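Local coordinates for protein peroxiredoxin 5 (Alvinella pompejana, PDB 2XHF) that probably reduces hydrogen peroxide and organic peroxides as a thioredoxin-fold antioxidant enzyme of the peroxiredoxin 5 type, at residues Y26-V29 with P30-F34. Residues are numbered along the deposited sequence; the frame is centred on the assembly and turned at random.
Sequences YEDV and PSKSF
With CG of Y26 anti to its own carbonyl carbon (chi1 -59°), the phenol ring presents one face to S33 CB, while K32, its CG anti to the backbone N and its chain bent at chi3, carries its ammonium group to D28. These residues form the turn end of a small antiparallel beta hairpin made of strands 24-26 and 33-35, which is tied to edge strand 105-108 of the main sheet of the thioredoxin fold by the backbone hydrogen bond between Y26 and A108. Y26 and S33 form a non-hydrogen-bonded pair with both side chains on the same face; S33 CB sits over the Y26 ring, 3.9 Å from its centroid, a CH-pi contact suited to a small residue. The carbonyl O of P30 meets the ring at its edge, in plane, 3.4 Å from Y26 CD2. Beyond the hairpin, the hydroxyl of Y26 hydrogen-bonds to H111. A leucine here would probably leave H111 without this partner and S33 CB without an aromatic face to rest on.

The bend itself is a type I turn from V29 to K32, closed by the hydrogen bond from K32 N to V29 O (3.0 Å). P30 fits its second position because its ring holds phi in the required region and no amide hydrogen is needed there; P30 also packs on M127 of the second subunit. Nearer the strands, E27 N donates a hydrogen bond to K32 O (3.1 Å). E27 OE1 lies 3.3 Å from F34 CZ with carboxylate and ring planes 55° apart, while OE2 forms a salt bridge with R105. Lysine suits this place because its methylenes can run past the carbonyl O of E27 before the charge is delivered: K32 NZ makes a salt bridge with D28 OD2, met on the anti side at 2.7 Å, 20° out of the carboxylate plane.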
loop_
_atom_site.group_PDB
_atom_site.type_symbol
_atom_site.label_atom_id
_atom_site.label_comp_id
_atom_site.label_asym_id
_atom_site.label_seq_id
_atom_site.Cartn_x
_atom_site.Cartn_y
_atom_site.Cartn_z
ATOM N N TYR A 26 2.398 0.655 13.576
ATOM C CA TYR A 26 2.595 -0.728 13.177
ATOM C C TYR A 26 3.913 -0.858 12.441
ATOM O O TYR A 26 4.390 0.103 11.828
ATOM C CB TYR A 26 1.432 -1.166 12.273
ATOM C CG TYR A 26 0.112 -1.052 12.954
ATOM C CD1 TYR A 26 -0.518 0.186 13.094
ATOM C CD2 TYR A 26 -0.521 -2.174 13.469
ATOM C CE1 TYR A 26 -1.725 0.290 13.755
ATOM C CE2 TYR A 26 -1.715 -2.076 14.125
ATOM C CZ TYR A 26 -2.323 -0.848 14.261
ATOM O OH TYR A 26 -3.530 -0.764 14.914
ATOM N N GLU A 27 4.532 -2.023 12.526
ATOM C CA GLU A 27 5.790 -2.240 11.831
ATOM C C GLU A 27 5.817 -3.696 11.386
ATOM O O GLU A 27 5.508 -4.596 12.183
ATOM C CB GLU A 27 6.956 -1.940 12.768
ATOM C CG GLU A 27 8.318 -1.958 12.112
ATOM C CD GLU A 27 9.433 -1.602 13.091
ATOM O OE1 GLU A 27 9.216 -1.680 14.320
ATOM O OE2 GLU A 27 10.528 -1.264 12.617
ATOM N N ASP A 28 6.105 -3.911 10.104
ATOM C CA ASP A 28 6.212 -5.247 9.485
ATOM C C ASP A 28 4.880 -5.989 9.265
ATOM O O ASP A 28 4.531 -6.335 8.130
ATOM C CB ASP A 28 7.190 -6.144 10.237
ATOM C CG ASP A 28 8.600 -5.593 10.237
ATOM O OD1 ASP A 28 9.133 -5.354 9.140
ATOM O OD2 ASP A 28 9.178 -5.394 11.329
ATOM N N VAL A 29 4.132 -6.212 10.336
ATOM C CA VAL A 29 2.877 -6.951 10.259
ATOM C C VAL A 29 1.856 -6.320 11.193
ATOM O O VAL A 29 2.232 -5.675 12.164
ATOM C CB VAL A 29 3.069 -8.440 10.630
ATOM C CG1 VAL A 29 4.003 -9.132 9.626
ATOM C CG2 VAL A 29 3.604 -8.575 12.055
ATOM N N PRO A 30 0.559 -6.496 10.907
ATOM C CA PRO A 30 -0.465 -5.822 11.715
ATOM C C PRO A 30 -0.478 -6.244 13.181
ATOM O O PRO A 30 -0.912 -5.461 14.037
ATOM C CB PRO A 30 -1.778 -6.185 11.009
ATOM C CG PRO A 30 -1.370 -6.481 9.595
ATOM C CD PRO A 30 -0.016 -7.130 9.707
ATOM N N SER A 31 -0.003 -7.452 13.470
ATOM C CA SER A 31 0.052 -7.924 14.855
ATOM C C SER A 31 1.188 -7.260 15.666
ATOM O O SER A 31 1.201 -7.317 16.905
ATOM C CB SER A 31 0.154 -9.459 14.888
ATOM O OG SER A 31 1.391 -9.923 14.383
ATOM N N LYS A 32 2.134 -6.622 14.971
ATOM C CA LYS A 32 3.234 -5.930 15.646
ATOM C C LYS A 32 2.937 -4.451 15.721
ATOM O O LYS A 32 3.217 -3.699 14.786
ATOM C CB LYS A 32 4.575 -6.163 14.957
ATOM C CG LYS A 32 5.731 -5.379 15.604
ATOM C CD LYS A 32 6.994 -5.341 14.758
ATOM C CE LYS A 32 7.571 -6.709 14.511
ATOM N NZ LYS A 32 8.809 -6.581 13.695
ATOM N N SER A 33 2.307 -4.051 16.817
ATOM C CA SER A 33 2.031 -2.646 17.049
ATOM C C SER A 33 2.506 -2.235 18.432
ATOM O O SER A 33 2.633 -3.046 19.350
ATOM C CB SER A 33 0.559 -2.333 16.901
ATOM O OG SER A 33 -0.185 -3.104 17.804
ATOM N N PHE A 34 2.815 -0.966 18.556
ATOM C CA PHE A 34 3.405 -0.473 19.788
ATOM C C PHE A 34 3.288 1.048 19.771
ATOM O O PHE A 34 3.172 1.670 18.701
ATOM C CB PHE A 34 4.885 -0.881 19.885
ATOM C CG PHE A 34 5.656 -0.606 18.635
ATOM C CD1 PHE A 34 6.251 0.611 18.425
ATOM C CD2 PHE A 34 5.772 -1.575 17.658
ATOM C CE1 PHE A 34 6.954 0.881 17.281
ATOM C CE2 PHE A 34 6.470 -1.321 16.492
ATOM C CZ PHE A 34 7.052 -0.082 16.291
#